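Long-range contacts in anthranilate synthase component I (Streptococcus pneumoniae serotype 4, PDB 5KCK), which is a synthase component, an alpha/beta protein in which an N-terminal region and a larger enzyme-family region share one large antiparallel sheet: residues S215-A220 and E383-G388; A408-I413 and A444-R449; F73-I78 and L352-A357; D69-L74 and P119-F124; V323-Y328 and S342-R347. One frame throughout, in Å; residues are numbered along the deposited sequence.

Interaction 1. Residues S215-A220 and E383-G388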
# COMPACT_ATOMS: atom_id res chain seq x y z
N SER A 215 -6.45 -25.97 24.07
CA SER A 215 -6.32 -25.94 22.62
C SER A 215 -6.56 -27.31 22.00
O SER A 215 -6.43 -28.35 22.66
CB SER A 215 -4.94 -25.41 22.20
OG SER A 215 -3.91 -26.32 22.53
N GLN A 216 -6.92 -27.29 20.72
CA GLN A 216 -7.03 -28.48 19.89
C GLN A 216 -6.07 -28.37 18.72
O GLN A 216 -5.90 -27.28 18.15
CB GLN A 216 -8.42 -28.66 19.29
CG GLN A 216 -9.47 -29.25 20.16
CD GLN A 216 -10.69 -29.61 19.34
OE1 GLN A 216 -11.71 -28.93 19.38
NE2 GLN A 216 -10.56 -30.67 18.55
N ARG A 217 -5.50 -29.49 18.32
CA ARG A 217 -4.65 -29.57 17.15
C ARG A 217 -5.39 -30.30 16.03
O ARG A 217 -6.26 -31.14 16.29
CB ARG A 217 -3.34 -30.27 17.49
CG ARG A 217 -2.40 -30.51 16.33
CD ARG A 217 -1.09 -31.04 16.85
NE ARG A 217 -0.42 -30.05 17.68
CZ ARG A 217 0.59 -30.31 18.50
NH1 ARG A 217 1.05 -31.55 18.61
NH2 ARG A 217 1.14 -29.33 19.20
N PHE A 218 -5.07 -29.92 14.79
CA PHE A 218 -5.61 -30.57 13.60
C PHE A 218 -4.47 -30.75 12.61
O PHE A 218 -3.52 -29.97 12.61
CB PHE A 218 -6.74 -29.74 12.95
CG PHE A 218 -7.87 -29.41 13.88
CD1 PHE A 218 -7.77 -28.33 14.75
CD2 PHE A 218 -9.02 -30.18 13.89
CE1 PHE A 218 -8.81 -28.02 15.62
CE2 PHE A 218 -10.06 -29.88 14.76
CZ PHE A 218 -9.95 -28.80 15.63
N SER A 219 -4.56 -31.78 11.78
CA SER A 219 -3.50 -31.95 10.79
C SER A 219 -4.03 -32.65 9.55
O SER A 219 -5.05 -33.34 9.58
CB SER A 219 -2.29 -32.70 11.37
OG SER A 219 -2.58 -34.05 11.64
N ALA A 220 -3.33 -32.44 8.44
CA ALA A 220 -3.67 -33.03 7.15
C ALA A 220 -2.40 -33.42 6.40
O ALA A 220 -1.35 -32.81 6.58
CB ALA A 220 -4.48 -32.06 6.28
N GLU A 383 -4.10 -31.31 28.25
CA GLU A 383 -3.68 -31.53 26.87
C GLU A 383 -2.78 -32.75 26.79
O GLU A 383 -2.00 -33.03 27.71
CB GLU A 383 -2.98 -30.29 26.32
CG GLU A 383 -3.92 -29.11 26.13
CD GLU A 383 -3.26 -27.92 25.46
OE1 GLU A 383 -2.05 -28.01 25.16
OE2 GLU A 383 -3.95 -26.90 25.23
N THR A 384 -2.90 -33.49 25.69
CA THR A 384 -2.19 -34.75 25.52
C THR A 384 -1.03 -34.66 24.54
O THR A 384 -0.34 -35.66 24.33
CB THR A 384 -3.17 -35.84 25.07
OG1 THR A 384 -3.74 -35.48 23.81
CG2 THR A 384 -4.28 -36.00 26.08
N GLU A 385 -0.78 -33.49 23.96
CA GLU A 385 0.31 -33.29 23.02
C GLU A 385 1.11 -32.06 23.45
O GLU A 385 0.52 -31.04 23.80
CB GLU A 385 -0.19 -33.07 21.59
CG GLU A 385 -0.97 -34.23 20.99
CD GLU A 385 -1.56 -33.87 19.63
OE1 GLU A 385 -2.61 -33.19 19.60
OE2 GLU A 385 -0.96 -34.25 18.60
N LYS A 386 2.43 -32.18 23.40
CA LYS A 386 3.29 -31.02 23.60
C LYS A 386 2.92 -29.92 22.62
O LYS A 386 2.69 -30.17 21.43
CB LYS A 386 4.75 -31.43 23.42
CG LYS A 386 5.76 -30.31 23.56
CD LYS A 386 7.16 -30.88 23.46
CE LYS A 386 8.21 -29.79 23.57
NZ LYS A 386 9.54 -30.31 23.14
N ARG A 387 2.84 -28.68 23.12
CA ARG A 387 2.40 -27.57 22.27
C ARG A 387 3.42 -27.25 21.19
O ARG A 387 3.06 -27.04 20.03
CB ARG A 387 2.10 -26.34 23.13
CG ARG A 387 0.76 -26.45 23.81
CD ARG A 387 0.43 -25.25 24.67
NE ARG A 387 -0.98 -25.28 25.02
CZ ARG A 387 -1.64 -24.23 25.49
NH1 ARG A 387 -1.01 -23.08 25.67
NH2 ARG A 387 -2.94 -24.33 25.77
N GLY A 388 4.70 -27.21 21.55
CA GLY A 388 5.72 -26.96 20.54
C GLY A 388 5.71 -25.51 20.10
O GLY A 388 5.75 -24.58 20.92
O HOH W 1 3.34 -32.30 19.95
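S215 and E383 make the tight end of this contact. The carboxylate oxygen E383 OE2 accepts from S215 N at 2.9 Å, reached on its anti side but tilted out of the carboxylate plane, and from S215 OG at 2.8 Å, which comes in from above that plane. R387 grips the same carboxylate side-on: R387 NE lies 2.9 Å from E383 OE1 and R387 NH2 2.8 Å from E383 OE2. OE2 thus takes three donors, which fixes the rotation of the buried acid and probably favours its charged form. R387 NH1 has its own acceptor, V367 O.

The other end is looser. The otherwise extended R217 chain bends at chi3, which swings NH2 round to donate to K386 O at 2.8 Å (154°). R217 NH1 makes a weak, salt-bridging bond to E385 OE2 at 3.4 Å, their planes steeply inclined; E385 is held more firmly by T115. A water joins R217 NH1 to K386 O on this partly exposed side, where K386 NZ reaches D120.

Loop 383-388 follows helix 372-382 and packs along strand 211-221, whose Q216 and F218 turn the other way, onto helix 433-446; strand 418-427 pairs with it and supplies Q422 to S215 and R217.

Interaction 2. Residues A408-I413 and A444-R449; sequences AIRTMI and AKSMTR
M447, a selenomethionine, reaches over to the backbone of R410: its SE sits 3.4 Å from R410 O and 3.8 Å from T411 N. A bend at chi3 (77°) turns its methyl group onward, and M447 CE comes to rest 3.8 Å from M412 CB. No hydrogen bond links the two segments. Beside these atoms R410 CD passes S446 OG at 4.3 Å, a light contact between two partly exposed residues, and the S446 hydroxyl is occupied with K443 O.

What is joined here is the C-terminal end of helix 433-446 and the start of strand 411-415, one of the strands of the branched antiparallel sheet that also contains strands 250-254 and 418-427. R410 has a left-handed backbone conformation (phi 49°, psi 43°), just before the strand begins.

One step out, T411 OG1 donates to I409 O at 2.8 Å and also bonds Y243 OH, fixing the turn that leads into the strand. On the helix side T448 N donates to K445 O at 3.0 Å, which keeps the chain curled around M447. Helix 226-236 covers the selenomethionines: F229 touches both M412 and M447, and L233 adds to M447. A419 and V421 of strand 418-427 lie against M412.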
# COMPACT_ATOMS: atom_id res chain seq x y z
N ALA A 408 2.82 -17.02 18.81
CA ALA A 408 2.69 -18.05 17.78
C ALA A 408 1.28 -18.67 17.79
O ALA A 408 1.06 -19.83 18.13
CB ALA A 408 3.77 -19.11 17.96
N ILE A 409 0.32 -17.84 17.41
CA ILE A 409 -1.02 -18.29 17.08
C ILE A 409 -1.22 -18.07 15.59
O ILE A 409 -0.43 -17.39 14.93
CB ILE A 409 -2.12 -17.57 17.88
CG1 ILE A 409 -2.06 -16.07 17.60
CG2 ILE A 409 -2.02 -17.87 19.38
CD1 ILE A 409 -3.03 -15.27 18.42
N ARG A 410 -2.30 -18.63 15.06
CA ARG A 410 -2.59 -18.56 13.63
C ARG A 410 -1.36 -18.96 12.82
O ARG A 410 -0.99 -18.33 11.82
CB ARG A 410 -3.09 -17.17 13.24
CG ARG A 410 -4.39 -16.77 13.92
CD ARG A 410 -5.52 -16.74 12.91
NE ARG A 410 -5.17 -15.88 11.79
CZ ARG A 410 -5.33 -14.56 11.78
NH1 ARG A 410 -5.85 -13.95 12.84
NH2 ARG A 410 -4.97 -13.85 10.72
N THR A 411 -0.71 -20.02 13.27
CA THR A 411 0.56 -20.46 12.71
C THR A 411 0.43 -21.92 12.31
O THR A 411 -0.07 -22.74 13.09
CB THR A 411 1.68 -20.27 13.72
OG1 THR A 411 1.81 -18.87 14.01
CG2 THR A 411 3.00 -20.80 13.19
N MSE A 412 0.88 -22.24 11.11
CA MSE A 412 0.87 -23.61 10.61
C MSE A 412 2.28 -24.22 10.58
O MSE A 412 3.25 -23.56 10.20
CB MSE A 412 0.24 -23.64 9.21
CG MSE A 412 0.20 -24.99 8.54
SE MSE A 412 -0.49 -24.85 6.69
CE MSE A 412 -2.33 -24.33 7.11
N ILE A 413 2.40 -25.48 10.98
CA ILE A 413 3.65 -26.21 10.94
C ILE A 413 3.56 -27.27 9.85
O ILE A 413 2.63 -28.10 9.87
CB ILE A 413 3.97 -26.88 12.29
CG1 ILE A 413 3.74 -25.91 13.46
CG2 ILE A 413 5.38 -27.44 12.29
CD1 ILE A 413 4.47 -24.62 13.32
N ALA A 444 -8.86 -22.45 14.52
CA ALA A 444 -7.74 -23.23 13.99
C ALA A 444 -7.79 -23.33 12.47
O ALA A 444 -6.74 -23.35 11.81
CB ALA A 444 -7.73 -24.62 14.61
N LYS A 445 -8.99 -23.39 11.89
CA LYS A 445 -9.14 -23.64 10.47
C LYS A 445 -9.42 -22.38 9.65
O LYS A 445 -9.61 -22.49 8.43
CB LYS A 445 -10.27 -24.65 10.24
CG LYS A 445 -9.90 -26.08 10.59
CD LYS A 445 -11.08 -27.01 10.35
CE LYS A 445 -10.75 -28.44 10.71
NZ LYS A 445 -11.87 -29.35 10.37
N SER A 446 -9.47 -21.20 10.27
CA SER A 446 -9.74 -20.01 9.48
C SER A 446 -8.56 -19.65 8.59
O SER A 446 -8.75 -18.97 7.58
CB SER A 446 -10.13 -18.83 10.39
OG SER A 446 -9.09 -18.49 11.29
N MSE A 447 -7.36 -20.09 8.95
CA MSE A 447 -6.20 -20.05 8.06
C MSE A 447 -6.40 -20.82 6.77
O MSE A 447 -5.98 -20.39 5.70
CB MSE A 447 -4.98 -20.65 8.74
CG MSE A 447 -4.26 -19.81 9.73
SE MSE A 447 -2.65 -20.83 10.14
CE MSE A 447 -1.61 -20.40 8.53
N THR A 448 -7.04 -21.99 6.91
CA THR A 448 -7.08 -23.00 5.86
C THR A 448 -7.66 -22.47 4.55
O THR A 448 -7.35 -23.01 3.48
CB THR A 448 -7.89 -24.20 6.35
OG1 THR A 448 -7.35 -24.64 7.61
CG2 THR A 448 -7.84 -25.35 5.35
N ARG A 449 -8.48 -21.42 4.60
CA ARG A 449 -9.12 -20.85 3.42
C ARG A 449 -8.18 -20.63 2.23
O ARG A 449 -8.62 -20.66 1.08
CB ARG A 449 -9.78 -19.52 3.79
CG ARG A 449 -10.80 -19.65 4.89
CD ARG A 449 -11.64 -18.40 5.00
NE ARG A 449 -12.97 -18.70 5.53
CZ ARG A 449 -13.28 -18.71 6.82
NH1 ARG A 449 -12.36 -18.41 7.73
NH2 ARG A 449 -14.52 -19.00 7.20

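Interaction 3. Residues F73-I78 and L352-A357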
# COMPACT_ATOMS: atom_id res chain seq x y z
N PHE A 73 22.99 -17.59 25.76
CA PHE A 73 23.93 -17.82 24.67
C PHE A 73 23.46 -17.14 23.39
O PHE A 73 24.25 -16.50 22.69
CB PHE A 73 24.14 -19.32 24.44
CG PHE A 73 25.20 -19.63 23.42
CD1 PHE A 73 26.55 -19.44 23.72
CD2 PHE A 73 24.86 -20.09 22.16
CE1 PHE A 73 27.54 -19.72 22.78
CE2 PHE A 73 25.84 -20.38 21.21
CZ PHE A 73 27.18 -20.20 21.52
N LEU A 74 22.17 -17.28 23.07
CA LEU A 74 21.67 -16.66 21.85
C LEU A 74 21.94 -15.16 21.85
O LEU A 74 22.39 -14.60 20.84
CB LEU A 74 20.18 -16.94 21.70
CG LEU A 74 19.50 -16.21 20.55
CD1 LEU A 74 19.84 -16.88 19.23
CD2 LEU A 74 17.98 -16.12 20.77
N TYR A 75 21.68 -14.49 22.97
CA TYR A 75 21.90 -13.05 23.01
C TYR A 75 23.37 -12.72 22.87
O TYR A 75 23.74 -11.81 22.12
CB TYR A 75 21.36 -12.46 24.31
CG TYR A 75 21.33 -10.95 24.28
CD1 TYR A 75 20.27 -10.28 23.68
CD2 TYR A 75 22.37 -10.20 24.83
CE1 TYR A 75 20.24 -8.89 23.64
CE2 TYR A 75 22.35 -8.81 24.79
CZ TYR A 75 21.28 -8.16 24.19
OH TYR A 75 21.23 -6.80 24.14
N GLU A 76 24.22 -13.44 23.59
CA GLU A 76 25.66 -13.21 23.52
C GLU A 76 26.18 -13.35 22.09
O GLU A 76 26.99 -12.53 21.64
CB GLU A 76 26.37 -14.17 24.47
CG GLU A 76 27.86 -14.12 24.43
CD GLU A 76 28.47 -15.13 25.38
OE1 GLU A 76 29.22 -16.01 24.90
OE2 GLU A 76 28.17 -15.04 26.59
N VAL A 77 25.72 -14.37 21.36
CA VAL A 77 26.20 -14.56 19.99
C VAL A 77 25.64 -13.49 19.06
O VAL A 77 26.33 -13.02 18.14
CB VAL A 77 25.84 -15.98 19.50
CG1 VAL A 77 25.92 -16.06 17.97
CG2 VAL A 77 26.76 -17.00 20.14
N ILE A 78 24.40 -13.06 19.29
CA ILE A 78 23.73 -12.17 18.35
C ILE A 78 24.14 -10.71 18.54
O ILE A 78 24.35 -9.99 17.57
CB ILE A 78 22.21 -12.33 18.48
CG1 ILE A 78 21.79 -13.72 18.00
CG2 ILE A 78 21.49 -11.22 17.74
CD1 ILE A 78 22.57 -14.21 16.86
N LEU A 352 19.69 -5.42 32.08
CA LEU A 352 18.88 -6.46 31.45
C LEU A 352 18.87 -6.28 29.94
O LEU A 352 19.31 -5.26 29.40
CB LEU A 352 17.45 -6.44 32.01
CG LEU A 352 17.35 -6.47 33.54
CD1 LEU A 352 15.90 -6.61 33.98
CD2 LEU A 352 18.19 -7.59 34.11
N THR A 353 18.38 -7.30 29.24
CA THR A 353 18.39 -7.34 27.78
C THR A 353 17.02 -7.78 27.26
O THR A 353 16.09 -8.04 28.03
CB THR A 353 19.46 -8.29 27.24
OG1 THR A 353 19.03 -9.63 27.48
CG2 THR A 353 20.83 -8.05 27.92
N ALA A 354 16.93 -7.91 25.93
CA ALA A 354 15.70 -8.41 25.33
C ALA A 354 15.35 -9.81 25.82
O ALA A 354 14.17 -10.18 25.84
CB ALA A 354 15.81 -8.41 23.80
N MSE A 355 16.34 -10.62 26.21
CA MSE A 355 16.05 -11.96 26.74
C MSE A 355 15.20 -11.89 28.00
O MSE A 355 14.30 -12.71 28.20
CB MSE A 355 17.35 -12.72 27.03
CG MSE A 355 18.25 -12.84 25.82
SE MSE A 355 17.46 -13.91 24.38
CE MSE A 355 16.38 -12.55 23.43
N ASP A 356 15.49 -10.92 28.86
CA ASP A 356 14.66 -10.72 30.05
C ASP A 356 13.25 -10.28 29.67
O ASP A 356 12.29 -10.68 30.33
CB ASP A 356 15.34 -9.71 30.98
CG ASP A 356 16.76 -10.14 31.33
OD1 ASP A 356 16.90 -11.14 32.07
OD2 ASP A 356 17.74 -9.50 30.86
N ALA A 357 13.11 -9.50 28.60
CA ALA A 357 11.78 -9.15 28.12
C ALA A 357 11.05 -10.39 27.63
O ALA A 357 9.84 -10.55 27.87
CB ALA A 357 11.87 -8.12 26.99
O HOH W 2 18.39 -6.02 24.24
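The capping box that starts helix 354-361 is the platform against which Y75 of helix 70-78 lays its ring. T353, the N-cap residue, presents CB over one face of the Y75 ring, 3.7 Å from the centroid and 19° off the ring normal, a CH-pi contact. With chi1 at 72°, T353 OG1 sits between the backbone N and the carbonyl carbon, where it can accept from M355 N at 3.1 Å, and CG2 is left lying over the phenol end of the ring, 3.6 Å from Y75 CE2. The box is completed by D356, whose OD2 takes the T353 N-H at 2.8 Å through its anti lone pair.

Closer to the backbone of helix 70-78, M355 CG packs 3.5 Å from Y75 CB, and the selenium of M355 lies at 4.3 Å from L74 CD2. L397 of strand 393-398 touches L74, A354 and M355, so both helices lie against that strand. H79 stacks on Y75 as well.

The polar link between the segments is indirect: a water lies 2.9 Å from Y75 OH and accepts from A354 N, the first N-H of helix 354-361. With T353 OG1 and D356 OD2 spent on the cap itself, the helices are held together by dispersion and CH-pi packing, and this single water ties the phenol to the helix start.

Interaction 4. Residues D69-L74 and P119-F124; sequences DPLDFL and PDMHFF
M121 pushes its selenium against the side of L71, with SE 3.7 Å from L71 CD2, and folds its methyl group under the first turn of the helix. M121 CE is 3.9 Å from P70 CB and equally close to P70 O. The chain gets there by running straight out from the strand, CG anti to the backbone N (chi1 180°), and bending only at chi3. One turn further along the helix, L74 crosses F123 at about a right angle. L74 CD2 sits 4.2 Å from the F123 ring centroid, 29° off the normal, so this CH-pi contact is off-centre, and L74 CD1 adds a touch 4.0 Å from F123 CD2.

The helix segment 70-74 runs nearly parallel to strand segment 121-124 (8° between their directions), their axes 11.1 Å apart at closest approach. Strand 121-126 sits between 50-55 and 92-97 in a large antiparallel sheet, and it enters through a classic beta bulge in which D120 and M121 both face F54. M121 and F123 point to the helix, while H122 and F124 between and beyond them go to the other side, where both rings meet F247.

The helix start is set by D69, the N-cap: its OD2 accepts from D72 N at 2.8 Å and weakly from L71 N, while OD1 bonds Y105 OH. L59 of strand 58-61 touches both P70 and M121, and L71 also reaches L358 of helix 354-361.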
# COMPACT_ATOMS: atom_id res chain seq x y z
N ASP A 69 23.10 -21.72 29.03
CA ASP A 69 21.67 -21.45 28.92
C ASP A 69 21.34 -20.98 27.51
O ASP A 69 22.06 -20.14 26.95
CB ASP A 69 21.23 -20.39 29.93
CG ASP A 69 19.81 -19.90 29.66
OD1 ASP A 69 18.87 -20.53 30.18
OD2 ASP A 69 19.64 -18.91 28.91
N PRO A 70 20.25 -21.47 26.91
CA PRO A 70 20.00 -21.17 25.49
C PRO A 70 19.72 -19.71 25.20
O PRO A 70 20.15 -19.21 24.15
CB PRO A 70 18.79 -22.05 25.14
CG PRO A 70 18.17 -22.39 26.46
CD PRO A 70 19.29 -22.44 27.45
N LEU A 71 19.00 -19.01 26.07
CA LEU A 71 18.69 -17.62 25.76
C LEU A 71 19.88 -16.70 26.04
O LEU A 71 20.14 -15.78 25.26
CB LEU A 71 17.45 -17.16 26.53
CG LEU A 71 16.17 -17.93 26.20
CD1 LEU A 71 14.97 -17.34 26.94
CD2 LEU A 71 15.92 -17.97 24.70
N ASP A 72 20.61 -16.94 27.13
CA ASP A 72 21.82 -16.16 27.37
C ASP A 72 22.83 -16.35 26.24
O ASP A 72 23.45 -15.38 25.79
CB ASP A 72 22.46 -16.55 28.71
CG ASP A 72 21.60 -16.17 29.90
OD1 ASP A 72 20.59 -15.44 29.71
OD2 ASP A 72 21.93 -16.59 31.03
N PHE A 73 22.99 -17.59 25.76
CA PHE A 73 23.93 -17.82 24.67
C PHE A 73 23.46 -17.14 23.39
O PHE A 73 24.25 -16.50 22.69
CB PHE A 73 24.14 -19.32 24.44
CG PHE A 73 25.20 -19.63 23.42
CD1 PHE A 73 26.55 -19.44 23.72
CD2 PHE A 73 24.86 -20.09 22.16
CE1 PHE A 73 27.54 -19.72 22.78
CE2 PHE A 73 25.84 -20.38 21.21
CZ PHE A 73 27.18 -20.20 21.52
N LEU A 74 22.17 -17.28 23.07
CA LEU A 74 21.67 -16.66 21.85
C LEU A 74 21.94 -15.16 21.85
O LEU A 74 22.39 -14.60 20.84
CB LEU A 74 20.18 -16.94 21.70
CG LEU A 74 19.50 -16.21 20.55
CD1 LEU A 74 19.84 -16.88 19.23
CD2 LEU A 74 17.98 -16.12 20.77
N PRO A 119 12.16 -28.59 17.36
CA PRO A 119 12.98 -28.21 18.51
C PRO A 119 12.29 -27.15 19.35
O PRO A 119 11.37 -26.46 18.90
CB PRO A 119 14.27 -27.66 17.87
CG PRO A 119 13.92 -27.40 16.45
CD PRO A 119 12.84 -28.36 16.08
N ASP A 120 12.73 -27.03 20.59
CA ASP A 120 12.13 -26.04 21.47
C ASP A 120 12.54 -24.62 21.10
O ASP A 120 11.81 -23.68 21.42
CB ASP A 120 12.47 -26.37 22.91
CG ASP A 120 11.89 -27.71 23.33
OD1 ASP A 120 10.67 -27.77 23.56
OD2 ASP A 120 12.64 -28.71 23.39
N MSE A 121 13.66 -24.47 20.41
CA MSE A 121 14.12 -23.18 19.92
C MSE A 121 14.94 -23.42 18.66
O MSE A 121 15.73 -24.37 18.61
CB MSE A 121 14.96 -22.44 20.97
CG MSE A 121 15.47 -21.10 20.53
SE MSE A 121 16.65 -20.27 21.84
CE MSE A 121 18.31 -21.19 21.38
N HIS A 122 14.76 -22.56 17.66
CA HIS A 122 15.49 -22.68 16.41
C HIS A 122 15.64 -21.29 15.80
O HIS A 122 14.64 -20.65 15.45
CB HIS A 122 14.78 -23.62 15.45
CG HIS A 122 15.68 -24.28 14.46
ND1 HIS A 122 15.32 -25.41 13.75
CD2 HIS A 122 16.94 -23.98 14.05
CE1 HIS A 122 16.31 -25.77 12.96
NE2 HIS A 122 17.31 -24.92 13.12
N PHE A 123 16.88 -20.82 15.69
CA PHE A 123 17.17 -19.56 15.04
C PHE A 123 18.25 -19.75 13.98
O PHE A 123 19.18 -20.54 14.18
CB PHE A 123 17.65 -18.49 16.05
CG PHE A 123 16.54 -17.90 16.88
CD1 PHE A 123 15.78 -16.85 16.39
CD2 PHE A 123 16.27 -18.40 18.14
CE1 PHE A 123 14.76 -16.31 17.15
CE2 PHE A 123 15.25 -17.87 18.92
CZ PHE A 123 14.49 -16.82 18.42
N PHE A 124 18.12 -19.03 12.88
CA PHE A 124 19.23 -18.83 11.97
C PHE A 124 19.78 -17.42 12.17
O PHE A 124 19.04 -16.47 12.44
CB PHE A 124 18.80 -19.02 10.51
CG PHE A 124 18.48 -20.44 10.13
CD1 PHE A 124 19.47 -21.42 10.12
CD2 PHE A 124 17.21 -20.79 9.71
CE1 PHE A 124 19.18 -22.73 9.74
CE2 PHE A 124 16.92 -22.09 9.32
CZ PHE A 124 17.90 -23.06 9.34

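Interaction 5. Residues V323-Y328 and S342-R347; sequences VQVTKY and SVVKGR
Q324 and K345 face each other as an antiparallel hydrogen-bonded pair, each satisfying both backbone groups of the other: Q324 N donates to K345 O at 2.9 Å and K345 N to Q324 O at 3.0 Å. V325 and V344 form the next, non-hydrogen-bonded pair. Then the register slips by one. T326 N gives its hydrogen to V343 O at 3.0 Å, while V343 N donates to K327 O at 2.8 Å, so V343 uses both its groups on two successive residues. This is a beta bulge, and at K327 the chain also turns a corner.

V344, with no such bond to 323-328, pairs through its backbone with T270 on the far side, as G346 does with V268. Among side chains, S342 OG lies 3.6 Å from Y328 CD1 but has its bonds with H303 NE2 and M329 N. K345 NZ goes to T269, and Q324 OE1 bonds a glycerol weakly.

Apolar contacts are few; V323 CG1 meets V344 CG1 at 4.1 Å. The T326 hydroxyl, placed by a chi1 of 66°, lies against a methyl group, OG1 3.4 Å from V343 CG1. Helix 297-316 lies under the V325 and V344 face, whereas the face carrying Q324, V343, K345 and K327 is the more exposed one. A beta hairpin, 324-333 with 338-347, is thereby added at the edge of the large antiparallel sheet, 324-333 being its outermost strand within this chain.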
# COMPACT_ATOMS: atom_id res chain seq x y z
N VAL A 323 6.89 2.85 33.59
CA VAL A 323 5.80 2.11 32.96
C VAL A 323 4.65 3.06 32.65
O VAL A 323 4.15 3.77 33.53
CB VAL A 323 5.34 0.96 33.86
CG1 VAL A 323 4.21 0.20 33.18
CG2 VAL A 323 6.50 0.03 34.17
N GLN A 324 4.22 3.07 31.38
CA GLN A 324 3.18 3.97 30.91
C GLN A 324 2.20 3.20 30.04
O GLN A 324 2.62 2.45 29.15
CB GLN A 324 3.75 5.15 30.10
CG GLN A 324 4.86 5.95 30.78
CD GLN A 324 5.26 7.17 29.96
OE1 GLN A 324 5.18 7.15 28.74
NE2 GLN A 324 5.68 8.24 30.63
N VAL A 325 0.91 3.40 30.29
CA VAL A 325 -0.14 2.94 29.40
C VAL A 325 -0.43 4.12 28.47
O VAL A 325 -1.06 5.09 28.88
CB VAL A 325 -1.38 2.49 30.16
CG1 VAL A 325 -2.48 2.03 29.20
CG2 VAL A 325 -1.01 1.37 31.13
N THR A 326 0.08 4.05 27.25
CA THR A 326 0.10 5.21 26.36
C THR A 326 -1.08 5.25 25.43
O THR A 326 -1.36 6.30 24.83
CB THR A 326 1.38 5.23 25.51
OG1 THR A 326 1.36 4.12 24.61
CG2 THR A 326 2.62 5.15 26.40
N LYS A 327 -1.78 4.13 25.29
CA LYS A 327 -2.98 4.05 24.48
C LYS A 327 -3.83 3.02 25.19
O LYS A 327 -3.34 1.90 25.43
CB LYS A 327 -2.64 3.64 23.05
CG LYS A 327 -3.69 3.94 22.04
CD LYS A 327 -3.16 3.75 20.63
CE LYS A 327 -2.08 4.76 20.29
NZ LYS A 327 -1.72 4.73 18.84
N TYR A 328 -5.04 3.39 25.60
CA TYR A 328 -5.77 2.55 26.54
C TYR A 328 -7.15 2.20 25.99
O TYR A 328 -7.97 3.09 25.76
CB TYR A 328 -5.93 3.21 27.90
CG TYR A 328 -6.66 2.28 28.84
CD1 TYR A 328 -6.19 0.98 29.02
CD2 TYR A 328 -7.81 2.67 29.51
CE1 TYR A 328 -6.83 0.10 29.85
CE2 TYR A 328 -8.46 1.79 30.35
CZ TYR A 328 -7.97 0.50 30.52
OH TYR A 328 -8.59 -0.41 31.34
N SER A 342 -4.56 -1.87 23.48
CA SER A 342 -3.81 -0.98 24.35
C SER A 342 -2.32 -1.12 24.09
O SER A 342 -1.86 -2.11 23.50
CB SER A 342 -4.10 -1.25 25.83
OG SER A 342 -5.47 -1.05 26.15
N VAL A 343 -1.56 -0.14 24.56
CA VAL A 343 -0.10 -0.13 24.45
C VAL A 343 0.50 0.13 25.84
O VAL A 343 0.11 1.09 26.52
CB VAL A 343 0.38 0.93 23.44
CG1 VAL A 343 1.90 0.96 23.36
CG2 VAL A 343 -0.21 0.65 22.05
N VAL A 344 1.42 -0.74 26.25
CA VAL A 344 2.15 -0.59 27.50
C VAL A 344 3.64 -0.53 27.18
O VAL A 344 4.13 -1.33 26.38
CB VAL A 344 1.86 -1.75 28.47
CG1 VAL A 344 2.45 -1.44 29.86
CG2 VAL A 344 0.37 -2.03 28.55
N LYS A 345 4.34 0.43 27.79
CA LYS A 345 5.76 0.64 27.53
C LYS A 345 6.49 0.88 28.84
O LYS A 345 5.94 1.43 29.80
CB LYS A 345 6.00 1.84 26.60
CG LYS A 345 5.54 1.64 25.17
CD LYS A 345 5.62 2.94 24.38
CE LYS A 345 5.35 2.70 22.90
NZ LYS A 345 6.33 1.70 22.33
N GLY A 346 7.77 0.48 28.87
CA GLY A 346 8.64 0.81 29.97
C GLY A 346 10.09 0.86 29.53
O GLY A 346 10.46 0.36 28.46
N ARG A 347 10.93 1.45 30.39
CA ARG A 347 12.36 1.58 30.12
C ARG A 347 13.11 0.41 30.77
O ARG A 347 13.22 0.33 31.99
CB ARG A 347 12.87 2.92 30.64
CG ARG A 347 14.32 3.22 30.27
CD ARG A 347 14.72 4.61 30.74
NE ARG A 347 13.78 5.63 30.27
CZ ARG A 347 13.81 6.17 29.05
NH1 ARG A 347 14.72 5.78 28.17
NH2 ARG A 347 12.91 7.08 28.70

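How the interactions relate
Interactions 3 and 4 share helix 70-78 and its L74: interaction 4 sets the helix on the large sheet, interaction 3 against helix 354-361, and M355 SE meets L71 O at 3.4 Å between them. Both are buried and essentially apolar, as is interaction 2. Interaction 1 is buried too but ionic, and it joins interaction 2 where F218 packs on A444 and interaction 4 through the K386 to D120 salt bridge. Interaction 5 is the most exposed, only partly buried, a backbone-bonded hairpin on the same sheet as interaction 4, with centres about 29 Å apart. Interactions 1 and 2 reach a different, branched sheet.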